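Local coordinates for NifU like protein IscU (Streptococcus pyogenes, PDB 1SU0) that probably serves as a scaffold on which iron-sulfur clusters are assembled and then handed on to other proteins, and binds one zinc ion, at residues Leu46-Asp51 and Asn133-Ala138; Glu56-Ala61 and Ala78-Ser83; Val33-Pro38 and Ser128-Asn133; Pro21-Gln26 and Met74-Val79. One frame throughout, in Å; residues are numbered along the deposited sequence.

Contact 1: Leu46-Asp51 and Asn133-Ala138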
loop_
_atom_site.group_PDB
_atom_site.type_symbol
_atom_site.label_atom_id
_atom_site.label_comp_id
_atom_site.label_asym_id
_atom_site.label_seq_id
_atom_site.Cartn_x
_atom_site.Cartn_y
_atom_site.Cartn_z
ATOM N N LEU A 46 -4.639 2.022 9.506
ATOM C CA LEU A 46 -5.316 2.133 8.240
ATOM C C LEU A 46 -6.820 2.068 8.508
ATOM O O LEU A 46 -7.367 0.986 8.708
ATOM C CB LEU A 46 -4.865 0.967 7.345
ATOM C CG LEU A 46 -5.063 0.998 5.818
ATOM C CD1 LEU A 46 -5.894 -0.166 5.352
ATOM C CD2 LEU A 46 -5.651 2.313 5.314
ATOM N N THR A 47 -7.470 3.228 8.551
ATOM C CA THR A 47 -8.931 3.296 8.582
ATOM C C THR A 47 -9.496 3.120 7.176
ATOM O O THR A 47 -9.097 3.839 6.260
ATOM C CB THR A 47 -9.415 4.645 9.119
ATOM O OG1 THR A 47 -8.849 5.704 8.341
ATOM C CG2 THR A 47 -8.937 4.885 10.549
ATOM N N VAL A 48 -10.428 2.187 7.000
ATOM C CA VAL A 48 -11.073 2.018 5.696
ATOM C C VAL A 48 -12.590 2.096 5.809
ATOM O O VAL A 48 -13.213 1.436 6.653
ATOM C CB VAL A 48 -10.690 0.698 5.011
ATOM C CG1 VAL A 48 -11.346 0.597 3.643
ATOM C CG2 VAL A 48 -9.184 0.593 4.870
ATOM N N LYS A 49 -13.165 2.909 4.931
ATOM C CA LYS A 49 -14.606 3.068 4.817
ATOM C C LYS A 49 -15.120 2.268 3.619
ATOM O O LYS A 49 -14.528 2.303 2.543
ATOM C CB LYS A 49 -14.929 4.553 4.639
ATOM C CG LYS A 49 -16.403 4.903 4.637
ATOM C CD LYS A 49 -16.586 6.410 4.560
ATOM C CE LYS A 49 -18.042 6.780 4.388
ATOM N NZ LYS A 49 -18.860 6.334 5.547
ATOM N N PHE A 50 -16.200 1.528 3.834
ATOM C CA PHE A 50 -16.951 0.876 2.763
ATOM C C PHE A 50 -18.389 1.398 2.816
ATOM O O PHE A 50 -18.990 1.435 3.893
ATOM C CB PHE A 50 -16.952 -0.649 2.939
ATOM C CG PHE A 50 -15.609 -1.218 3.299
ATOM C CD1 PHE A 50 -15.170 -1.209 4.623
ATOM C CD2 PHE A 50 -14.773 -1.753 2.315
ATOM C CE1 PHE A 50 -13.931 -1.726 4.962
ATOM C CE2 PHE A 50 -13.519 -2.271 2.651
ATOM C CZ PHE A 50 -13.099 -2.259 3.970
ATOM N N ASP A 51 -18.924 1.824 1.674
ATOM C CA ASP A 51 -20.318 2.269 1.596
ATOM C C ASP A 51 -21.173 1.139 1.044
ATOM O O ASP A 51 -22.255 0.857 1.559
ATOM C CB ASP A 51 -20.443 3.557 0.761
ATOM C CG ASP A 51 -21.056 3.328 -0.609
ATOM O OD1 ASP A 51 -22.293 3.422 -0.733
ATOM O OD2 ASP A 51 -20.377 3.061 -1.620
ATOM N N ASN A 133 -1.251 -5.588 3.654
ATOM C CA ASN A 133 -1.748 -6.555 4.639
ATOM C C ASN A 133 -2.668 -5.913 5.658
ATOM O O ASN A 133 -3.540 -6.571 6.202
ATOM C CB ASN A 133 -0.577 -7.271 5.319
ATOM C CG ASN A 133 0.303 -8.028 4.318
ATOM O OD1 ASN A 133 1.314 -8.614 4.688
ATOM N ND2 ASN A 133 -0.059 -7.966 3.033
ATOM N N ALA A 134 -2.494 -4.620 5.906
ATOM C CA ALA A 134 -3.416 -3.892 6.783
ATOM C C ALA A 134 -4.723 -3.692 6.036
ATOM O O ALA A 134 -5.783 -3.552 6.644
ATOM C CB ALA A 134 -2.831 -2.549 7.227
ATOM N N LEU A 135 -4.636 -3.681 4.713
ATOM C CA LEU A 135 -5.815 -3.635 3.884
ATOM C C LEU A 135 -6.522 -4.975 3.944
ATOM O O LEU A 135 -7.723 -5.018 4.181
ATOM C CB LEU A 135 -5.452 -3.297 2.435
ATOM C CG LEU A 135 -6.639 -3.205 1.483
ATOM C CD1 LEU A 135 -7.684 -2.257 2.025
ATOM C CD2 LEU A 135 -6.174 -2.741 0.124
ATOM N N LYS A 136 -5.786 -6.066 3.723
ATOM C CA LYS A 136 -6.369 -7.413 3.753
ATOM C C LYS A 136 -7.210 -7.617 5.019
ATOM O O LYS A 136 -8.325 -8.150 4.974
ATOM C CB LYS A 136 -5.269 -8.471 3.709
ATOM C CG LYS A 136 -4.608 -8.668 2.329
ATOM C CD LYS A 136 -3.876 -9.997 2.353
ATOM C CE LYS A 136 -2.923 -10.189 1.213
ATOM N NZ LYS A 136 -1.978 -11.284 1.609
ATOM N N GLU A 137 -6.670 -7.154 6.144
ATOM C CA GLU A 137 -7.341 -7.285 7.424
ATOM C C GLU A 137 -8.591 -6.412 7.489
ATOM O O GLU A 137 -9.641 -6.860 7.984
ATOM C CB GLU A 137 -6.394 -6.929 8.565
ATOM C CG GLU A 137 -5.651 -8.125 9.149
ATOM C CD GLU A 137 -4.431 -8.511 8.324
ATOM O OE1 GLU A 137 -4.560 -8.675 7.078
ATOM O OE2 GLU A 137 -3.342 -8.646 8.944
ATOM N N ALA A 138 -8.474 -5.178 6.995
ATOM C CA ALA A 138 -9.591 -4.223 6.992
ATOM C C ALA A 138 -10.819 -4.728 6.220
ATOM O O ALA A 138 -11.957 -4.627 6.678
ATOM C CB ALA A 138 -9.143 -2.885 6.442
#
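L46 and V48 face A134 and A138 where strand 46-50 runs over helix 133-138, the two axes 9.0 Å apart at closest and crossing at -44°. This is helix-on-sheet packing in the NifU-type scaffold fold: the middle strand of a three-stranded antiparallel sheet lies on the last helix, 122-139. A134 and A138, one helical turn apart, present small side chains to the strand. L46 sets its CB against A134 CB at 4.1 Å. With CG anti to the backbone N (chi1 -162°) the side chain extends to the helix, and CD1 rests on its backbone, 3.6 Å from A134 O and 3.8 Å from L135 CA. V48 CG2 lies beside its own backbone N and meets A138 CB at 3.8 Å. L135 leaves the helix to one side of the strand, but its CD1 comes within 4.3 Å of V48 CG2. M75 and V79 of helix 66-79 also touch L135, so this leucine packs between strand and helix. V33 of the neighbouring strand touches A138. The contact is buried and apolar in its side chains. At its partly exposed end, the F50 ring approaches the helix backbone obliquely, with CZ 3.8 Å from A138 O.

Contact 2: Glu56-Ala61 and Ala78-Ser83; sequences EDIAFA and AVIGKS
I58 packs against V79 and I80 where strand 55-63, at the edge of the sheet, passes the end of helix 66-79.

The apolar contacts come first. I58 splits its two branches between two partners. Its longer branch has CG1 anti to the backbone N (chi1 -171°) and carries CD1 to V79 CG2 at 3.8 Å; the two side chains lie roughly perpendicular. Its CG2 lies 4.1 Å from I80 CG1, and here the two run alongside each other, pointing opposite ways. L46 and V48 of the next strand also touch I58, and W132 and L135 of helix 122-139 touch V79.

A second kind of contact joins side chain to backbone. I80 CD1 comes within 3.2 Å of E56 O, a close approach of a methyl group to a carbonyl. E56 and D57 together face K49 in a classic beta bulge. Both start with their side chains turned away from the helix end, though the end of D57 comes back nearer.

The backbone changes course here. I80 is the first residue to leave helical angles, and V79 to K82 form a type II beta turn with G81 at positive phi (82°). S83 then caps the next helix, its OG accepting from E86 N.

With aliphatic carbon on both sides, the strand and the helix end are held by shape and by burial of I58 and V79.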
loop_
_atom_site.group_PDB
_atom_site.type_symbol
_atom_site.label_atom_id
_atom_site.label_comp_id
_atom_site.label_asym_id
_atom_site.label_seq_id
_atom_site.Cartn_x
_atom_site.Cartn_y
_atom_site.Cartn_z
ATOM N N GLU A 56 -15.437 3.217 -0.120
ATOM C CA GLU A 56 -15.813 4.632 -0.189
ATOM C C GLU A 56 -14.562 5.496 -0.035
ATOM O O GLU A 56 -14.232 6.287 -0.918
ATOM C CB GLU A 56 -16.836 4.973 0.917
ATOM C CG GLU A 56 -17.978 5.912 0.512
ATOM C CD GLU A 56 -17.624 7.394 0.563
ATOM O OE1 GLU A 56 -16.609 7.767 1.204
ATOM O OE2 GLU A 56 -18.386 8.196 -0.033
ATOM N N ASP A 57 -13.870 5.327 1.088
ATOM C CA ASP A 57 -12.668 6.108 1.383
ATOM C C ASP A 57 -11.657 5.335 2.249
ATOM O O ASP A 57 -11.994 4.323 2.875
ATOM C CB ASP A 57 -13.046 7.450 2.046
ATOM C CG ASP A 57 -12.014 8.559 1.782
ATOM O OD1 ASP A 57 -11.884 9.469 2.634
ATOM O OD2 ASP A 57 -11.286 8.606 0.762
ATOM N N ILE A 58 -10.420 5.836 2.262
ATOM C CA ILE A 58 -9.297 5.203 2.957
ATOM C C ILE A 58 -8.261 6.237 3.411
ATOM O O ILE A 58 -8.068 7.269 2.761
ATOM C CB ILE A 58 -8.642 4.146 2.036
ATOM C CG1 ILE A 58 -7.625 3.303 2.791
ATOM C CG2 ILE A 58 -8.027 4.788 0.766
ATOM C CD1 ILE A 58 -7.264 2.036 2.037
ATOM N N ALA A 59 -7.607 5.939 4.533
ATOM C CA ALA A 59 -6.638 6.832 5.147
ATOM C C ALA A 59 -5.671 6.058 6.032
ATOM O O ALA A 59 -6.034 5.032 6.629
ATOM C CB ALA A 59 -7.346 7.902 5.970
ATOM N N PHE A 60 -4.441 6.560 6.118
ATOM C CA PHE A 60 -3.405 5.909 6.905
ATOM C C PHE A 60 -2.417 6.866 7.584
ATOM O O PHE A 60 -2.198 8.010 7.169
ATOM C CB PHE A 60 -2.628 4.894 6.070
ATOM C CG PHE A 60 -1.436 5.478 5.390
ATOM C CD1 PHE A 60 -0.180 5.418 5.991
ATOM C CD2 PHE A 60 -1.576 6.129 4.156
ATOM C CE1 PHE A 60 0.919 5.992 5.386
ATOM C CE2 PHE A 60 -0.496 6.692 3.542
ATOM C CZ PHE A 60 0.761 6.628 4.154
ATOM N N ALA A 61 -1.812 6.334 8.633
ATOM C CA ALA A 61 -0.864 7.061 9.434
ATOM C C ALA A 61 0.072 6.057 10.085
ATOM O O ALA A 61 -0.302 4.911 10.328
ATOM C CB ALA A 61 -1.589 7.873 10.480
ATOM N N ALA A 78 -4.351 2.898 -5.201
ATOM C CA ALA A 78 -4.634 1.730 -6.045
ATOM C C ALA A 78 -5.927 1.021 -5.710
ATOM O O ALA A 78 -6.465 0.304 -6.550
ATOM C CB ALA A 78 -3.487 0.713 -5.958
ATOM N N VAL A 79 -6.405 1.184 -4.488
ATOM C CA VAL A 79 -7.505 0.370 -3.988
ATOM C C VAL A 79 -8.799 1.154 -3.774
ATOM O O VAL A 79 -9.867 0.562 -3.595
ATOM C CB VAL A 79 -7.113 -0.345 -2.670
ATOM C CG1 VAL A 79 -5.852 -1.174 -2.875
ATOM C CG2 VAL A 79 -6.957 0.633 -1.526
ATOM N N ILE A 80 -8.692 2.478 -3.786
ATOM C CA ILE A 80 -9.807 3.333 -3.438
ATOM C C ILE A 80 -10.935 3.068 -4.428
ATOM O O ILE A 80 -10.791 3.256 -5.642
ATOM C CB ILE A 80 -9.362 4.842 -3.368
ATOM C CG1 ILE A 80 -10.345 5.687 -2.543
ATOM C CG2 ILE A 80 -9.134 5.443 -4.746
ATOM C CD1 ILE A 80 -11.782 5.497 -2.877
ATOM N N GLY A 81 -12.043 2.578 -3.879
ATOM C CA GLY A 81 -13.261 2.335 -4.622
ATOM C C GLY A 81 -13.248 1.035 -5.371
ATOM O O GLY A 81 -13.764 0.997 -6.492
ATOM N N LYS A 82 -12.714 -0.035 -4.766
ATOM C CA LYS A 82 -12.544 -1.297 -5.499
ATOM C C LYS A 82 -13.502 -2.412 -5.077
ATOM O O LYS A 82 -14.546 -2.567 -5.714
ATOM C CB LYS A 82 -11.085 -1.767 -5.450
ATOM C CG LYS A 82 -10.148 -0.935 -6.324
ATOM C CD LYS A 82 -10.328 -1.240 -7.803
ATOM C CE LYS A 82 -9.279 -0.561 -8.653
ATOM N NZ LYS A 82 -9.443 0.906 -8.600
ATOM N N SER A 83 -13.174 -3.186 -4.043
ATOM C CA SER A 83 -13.967 -4.373 -3.679
ATOM C C SER A 83 -13.139 -5.315 -2.822
ATOM O O SER A 83 -11.966 -5.543 -3.111
ATOM C CB SER A 83 -14.512 -5.107 -4.951
ATOM O OG SER A 83 -14.463 -6.524 -4.885
#

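Contact 3: Val33-Pro38 and Ser128-Asn133; sequences VQLNNP and STLAWN
L35 and L130 join strand 33-36, an edge of the sheet, to helix 122-139 beside the zinc site. The helix carries the zinc ligand C127, one residue before S128. Strand and helix run nearly antiparallel, at 155°, with their axes 8.6 Å apart. L130 reaches out with CG anti to its backbone N (chi1 -178°). Its CD1 sits 3.7 Å from L35 CB and 4.0 Å from N36 N, lying along the strand backbone. CD2 points further along, to the backbone N of N37.

In this NifU-type scaffold the metal is bound by C40, D42, C65 and C127. L130 touches the ligand D42, which is consistent with a second-shell place beside the metal. Its side chain comes within about 4 Å of that of D42 and lies about 7 Å from the zinc ion.

L35 turns the other way along the helix. Its CD1 rests on the backbone of N133, 3.5 Å from N133 C, and also meets N133 CB at 4.0 Å. On the outer side of the strand, N36 ND2 donates to N37 OD1 at 2.8 Å. The accepting oxygen lies in the amide plane of N36, while the donor sits well above the carbonyl plane of N37, and the bond is bent, with an N-H...O angle of 138°. It ties together two side chains that both start away from the helix.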
loop_
_atom_site.group_PDB
_atom_site.type_symbol
_atom_site.label_atom_id
_atom_site.label_comp_id
_atom_site.label_asym_id
_atom_site.label_seq_id
_atom_site.Cartn_x
_atom_site.Cartn_y
_atom_site.Cartn_z
ATOM N N VAL A 33 -7.144 -0.184 11.488
ATOM C CA VAL A 33 -6.438 -1.457 11.463
ATOM C C VAL A 33 -4.952 -1.186 11.600
ATOM O O VAL A 33 -4.341 -0.576 10.706
ATOM C CB VAL A 33 -6.694 -2.231 10.172
ATOM C CG1 VAL A 33 -5.908 -3.533 10.178
ATOM C CG2 VAL A 33 -8.197 -2.494 10.000
ATOM N N GLN A 34 -4.377 -1.655 12.706
ATOM C CA GLN A 34 -2.973 -1.443 12.981
ATOM C C GLN A 34 -2.168 -2.731 12.920
ATOM O O GLN A 34 -2.461 -3.700 13.609
ATOM C CB GLN A 34 -2.806 -0.782 14.343
ATOM C CG GLN A 34 -2.850 0.756 14.286
ATOM C CD GLN A 34 -4.074 1.335 14.986
ATOM O OE1 GLN A 34 -5.187 0.824 14.810
ATOM N NE2 GLN A 34 -3.875 2.393 15.777
ATOM N N LEU A 35 -1.173 -2.734 12.047
ATOM C CA LEU A 35 -0.115 -3.733 12.037
ATOM C C LEU A 35 1.268 -3.073 12.097
ATOM O O LEU A 35 1.402 -1.865 11.911
ATOM C CB LEU A 35 -0.202 -4.579 10.764
ATOM C CG LEU A 35 -1.562 -4.753 10.089
ATOM C CD1 LEU A 35 -1.377 -5.670 8.885
ATOM C CD2 LEU A 35 -2.620 -5.303 11.044
ATOM N N ASN A 36 2.308 -3.873 12.307
ATOM C CA ASN A 36 3.646 -3.312 12.364
ATOM C C ASN A 36 4.800 -4.181 11.844
ATOM O O ASN A 36 4.626 -5.320 11.422
ATOM C CB ASN A 36 3.934 -2.722 13.779
ATOM C CG ASN A 36 3.967 -3.769 14.886
ATOM O OD1 ASN A 36 3.073 -3.814 15.738
ATOM N ND2 ASN A 36 5.031 -4.569 14.917
ATOM N N ASN A 37 5.971 -3.546 11.915
ATOM C CA ASN A 37 7.261 -3.894 11.311
ATOM C C ASN A 37 7.529 -5.248 10.635
ATOM O O ASN A 37 6.992 -6.285 11.024
ATOM C CB ASN A 37 8.382 -3.589 12.333
ATOM C CG ASN A 37 8.432 -4.570 13.506
ATOM O OD1 ASN A 37 7.488 -5.332 13.754
ATOM N ND2 ASN A 37 9.550 -4.546 14.244
ATOM N N PRO A 38 8.363 -5.204 9.594
ATOM C CA PRO A 38 9.201 -6.357 9.229
ATOM C C PRO A 38 10.125 -6.750 10.408
ATOM O O PRO A 38 10.301 -7.920 10.756
ATOM C CB PRO A 38 10.050 -5.819 8.060
ATOM C CG PRO A 38 9.317 -4.594 7.538
ATOM C CD PRO A 38 8.536 -4.061 8.669
ATOM N N SER A 128 7.367 -2.968 2.073
ATOM C CA SER A 128 6.422 -2.662 1.017
ATOM C C SER A 128 5.032 -3.324 1.184
ATOM O O SER A 128 4.020 -2.730 0.860
ATOM C CB SER A 128 7.061 -3.055 -0.299
ATOM O OG SER A 128 7.183 -4.458 -0.384
ATOM N N THR A 129 4.969 -4.520 1.749
ATOM C CA THR A 129 3.686 -5.231 1.853
ATOM C C THR A 129 2.840 -4.831 3.060
ATOM O O THR A 129 1.640 -5.076 3.062
ATOM C CB THR A 129 3.887 -6.731 1.856
ATOM O OG1 THR A 129 4.709 -7.091 2.960
ATOM C CG2 THR A 129 4.657 -7.193 0.617
ATOM N N LEU A 130 3.439 -4.189 4.050
ATOM C CA LEU A 130 2.741 -3.840 5.285
ATOM C C LEU A 130 1.370 -3.213 5.063
ATOM O O LEU A 130 0.373 -3.648 5.637
ATOM C CB LEU A 130 3.616 -2.907 6.149
ATOM C CG LEU A 130 3.096 -2.442 7.531
ATOM C CD1 LEU A 130 2.462 -3.525 8.356
ATOM C CD2 LEU A 130 4.235 -1.824 8.320
ATOM N N ALA A 131 1.317 -2.187 4.233
ATOM C CA ALA A 131 0.060 -1.496 3.955
ATOM C C ALA A 131 -0.959 -2.442 3.324
ATOM O O ALA A 131 -2.144 -2.457 3.700
ATOM C CB ALA A 131 0.299 -0.348 3.060
ATOM N N TRP A 132 -0.486 -3.236 2.373
ATOM C CA TRP A 132 -1.357 -4.163 1.686
ATOM C C TRP A 132 -2.004 -5.141 2.657
ATOM O O TRP A 132 -3.177 -5.433 2.528
ATOM C CB TRP A 132 -0.584 -4.886 0.584
ATOM C CG TRP A 132 -0.226 -3.963 -0.512
ATOM C CD1 TRP A 132 0.962 -3.304 -0.673
ATOM C CD2 TRP A 132 -1.077 -3.530 -1.574
ATOM N NE1 TRP A 132 0.901 -2.498 -1.777
ATOM C CE2 TRP A 132 -0.332 -2.632 -2.364
ATOM C CE3 TRP A 132 -2.398 -3.820 -1.950
ATOM C CZ2 TRP A 132 -0.858 -2.020 -3.502
ATOM C CZ3 TRP A 132 -2.926 -3.202 -3.078
ATOM C CH2 TRP A 132 -2.156 -2.323 -3.841
ATOM N N ASN A 133 -1.251 -5.588 3.654
ATOM C CA ASN A 133 -1.748 -6.555 4.639
ATOM C C ASN A 133 -2.668 -5.913 5.658
ATOM O O ASN A 133 -3.540 -6.571 6.202
ATOM C CB ASN A 133 -0.577 -7.271 5.319
ATOM C CG ASN A 133 0.303 -8.028 4.318
ATOM O OD1 ASN A 133 1.314 -8.614 4.688
ATOM N ND2 ASN A 133 -0.059 -7.966 3.033
#

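Contact 4: Pro21-Gln26 and Met74-Val79; sequences PHHHGQ and MMTDAV
H23 lies nearest T76 across the contact, their CA atoms 6.5 Å apart, where the loop 21-26 passes helix 74-79 without regular structure of its own. H23 takes left-handed backbone angles, which turn the chain as it passes the helix. Its backbone is hydrogen-bonded to F60, so the loop also follows the edge strand of the sheet.

Both H22 and H23 point at the helix. H23 lays CB and ring against T76: its CB is 3.6 Å from T76 CB, and its CG is 3.5 Å from T76 OG1. The two side chains overlap head to tail, each reaching past the other. The hydroxyl of T76 has its polar partner within the helix, at S73 O, so it meets the histidine as packing. H23 ND1 is turned to the sheet instead, in a weak hydrogen bond to I58 O.

H22 turns to D77. Its CG stands beside the backbone N (chi1 -69°), and this brings the CD2 edge of the ring to D77 OD2 at 3.0 Å, with the oxygen near the ring plane. Ring and carboxylate planes are 41° apart. D77 OD1 also comes 3.8 Å from H23 CD2, and here the planes stand 73° apart. H22 N is bonded to S73 OG, which anchors the loop one turn earlier on the helix.

The carboxylate of D77 thus meets ring carbons of two histidines. Its charge would probably polarise those C-H groups, and may favour the protonated form of H22.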
loop_
_atom_site.group_PDB
_atom_site.type_symbol
_atom_site.label_atom_id
_atom_site.label_comp_id
_atom_site.label_asym_id
_atom_site.label_seq_id
_atom_site.Cartn_x
_atom_site.Cartn_y
_atom_site.Cartn_z
ATOM N N PRO A 21 2.647 11.803 1.797
ATOM C CA PRO A 21 1.696 10.704 1.606
ATOM C C PRO A 21 0.296 11.134 1.193
ATOM O O PRO A 21 -0.219 12.144 1.659
ATOM C CB PRO A 21 1.636 10.051 2.986
ATOM C CG PRO A 21 2.963 10.332 3.570
ATOM C CD PRO A 21 3.399 11.651 3.058
ATOM N N HIS A 22 -0.289 10.330 0.314
ATOM C CA HIS A 22 -1.653 10.461 -0.149
ATOM C C HIS A 22 -2.575 9.761 0.820
ATOM O O HIS A 22 -2.189 8.777 1.463
ATOM C CB HIS A 22 -1.781 9.761 -1.496
ATOM C CG HIS A 22 -1.056 10.451 -2.595
ATOM N ND1 HIS A 22 -0.246 11.541 -2.376
ATOM C CD2 HIS A 22 -1.047 10.232 -3.929
ATOM C CE1 HIS A 22 0.239 11.962 -3.530
ATOM N NE2 HIS A 22 -0.227 11.180 -4.488
ATOM N N HIS A 23 -3.809 10.236 0.914
ATOM C CA HIS A 23 -4.776 9.623 1.811
ATOM C C HIS A 23 -4.142 9.392 3.197
ATOM O O HIS A 23 -4.162 8.271 3.718
ATOM C CB HIS A 23 -5.289 8.305 1.210
ATOM C CG HIS A 23 -5.978 8.473 -0.108
ATOM N ND1 HIS A 23 -7.183 7.872 -0.396
ATOM C CD2 HIS A 23 -5.641 9.187 -1.211
ATOM C CE1 HIS A 23 -7.557 8.203 -1.620
ATOM N NE2 HIS A 23 -6.637 8.999 -2.136
ATOM N N HIS A 24 -3.558 10.458 3.758
ATOM C CA HIS A 24 -2.859 10.396 5.036
ATOM C C HIS A 24 -3.789 10.906 6.119
ATOM O O HIS A 24 -4.703 11.672 5.842
ATOM C CB HIS A 24 -1.592 11.261 5.001
ATOM C CG HIS A 24 -0.624 10.987 6.117
ATOM N ND1 HIS A 24 -0.172 9.718 6.427
ATOM C CD2 HIS A 24 -0.017 11.826 6.993
ATOM C CE1 HIS A 24 0.674 9.790 7.442
ATOM N NE2 HIS A 24 0.775 11.056 7.811
ATOM N N GLY A 25 -3.519 10.517 7.360
ATOM C CA GLY A 25 -4.420 10.773 8.460
ATOM C C GLY A 25 -5.347 9.591 8.666
ATOM O O GLY A 25 -5.079 8.472 8.202
ATOM N N GLN A 26 -6.444 9.860 9.369
ATOM C CA GLN A 26 -7.407 8.846 9.787
ATOM C C GLN A 26 -8.817 9.334 9.493
ATOM O O GLN A 26 -9.109 10.525 9.632
ATOM C CB GLN A 26 -7.273 8.562 11.300
ATOM C CG GLN A 26 -5.841 8.252 11.791
ATOM C CD GLN A 26 -5.415 6.811 11.556
ATOM O OE1 GLN A 26 -4.777 6.486 10.539
ATOM N NE2 GLN A 26 -5.751 5.945 12.504
ATOM N N MET A 74 0.890 4.701 -1.999
ATOM C CA MET A 74 0.520 4.166 -3.312
ATOM C C MET A 74 -0.594 3.095 -3.235
ATOM O O MET A 74 -1.471 3.013 -4.095
ATOM C CB MET A 74 1.762 3.588 -3.975
ATOM C CG MET A 74 2.853 4.612 -4.298
ATOM S SD MET A 74 4.608 3.709 -4.537
ATOM C CE MET A 74 5.585 5.070 -5.607
ATOM N N MET A 75 -0.560 2.272 -2.200
ATOM C CA MET A 75 -1.620 1.296 -1.963
ATOM C C MET A 75 -3.005 1.982 -1.903
ATOM O O MET A 75 -3.950 1.505 -2.526
ATOM C CB MET A 75 -1.322 0.522 -0.686
ATOM C CG MET A 75 -2.355 -0.542 -0.326
ATOM S SD MET A 75 -3.879 0.214 0.657
ATOM C CE MET A 75 -2.976 0.840 2.333
ATOM N N THR A 76 -3.112 3.113 -1.208
ATOM C CA THR A 76 -4.392 3.810 -1.073
ATOM C C THR A 76 -4.916 4.270 -2.423
ATOM O O THR A 76 -6.101 4.176 -2.690
ATOM C CB THR A 76 -4.303 5.066 -0.151
ATOM O OG1 THR A 76 -3.493 6.085 -0.763
ATOM C CG2 THR A 76 -3.639 4.756 1.187
ATOM N N ASP A 77 -4.032 4.796 -3.256
ATOM C CA ASP A 77 -4.423 5.246 -4.563
ATOM C C ASP A 77 -4.980 4.062 -5.360
ATOM O O ASP A 77 -5.949 4.210 -6.110
ATOM C CB ASP A 77 -3.221 5.804 -5.322
ATOM C CG ASP A 77 -2.854 7.221 -4.931
ATOM O OD1 ASP A 77 -3.523 7.865 -4.104
ATOM O OD2 ASP A 77 -1.870 7.776 -5.449
ATOM N N ALA A 78 -4.351 2.898 -5.201
ATOM C CA ALA A 78 -4.634 1.730 -6.045
ATOM C C ALA A 78 -5.927 1.021 -5.710
ATOM O O ALA A 78 -6.465 0.304 -6.550
ATOM C CB ALA A 78 -3.487 0.713 -5.958
ATOM N N VAL A 79 -6.405 1.184 -4.488
ATOM C CA VAL A 79 -7.505 0.370 -3.988
ATOM C C VAL A 79 -8.799 1.154 -3.774
ATOM O O VAL A 79 -9.867 0.562 -3.595
ATOM C CB VAL A 79 -7.113 -0.345 -2.670
ATOM C CG1 VAL A 79 -5.852 -1.174 -2.875
ATOM C CG2 VAL A 79 -6.957 0.633 -1.526
#

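Contacts 1 to 3 join the antiparallel sheet to helix 122-139 or to the end of helix 66-79; contact 4 packs the loop 21-26 on helix 66-79. Contacts 1 and 3 share N133. Their strands are probably hydrogen-bonded, L46 N to V33 O at 2.9 Å. Contacts 1 and 2 meet through the next strand pair, K49 N to D57 O at 2.8 Å. Between contacts 2 and 4, F60 N lies 3.0 Å from H23 O. W132 links contact 3 to contacts 2 and 4, its CZ3 3.6 Å from V79 CG1. Contact 3 is beside the metal; the A134 side chain of contact 1 is about 14 Å from the zinc ion. Contacts 2 and 4 lie away from it.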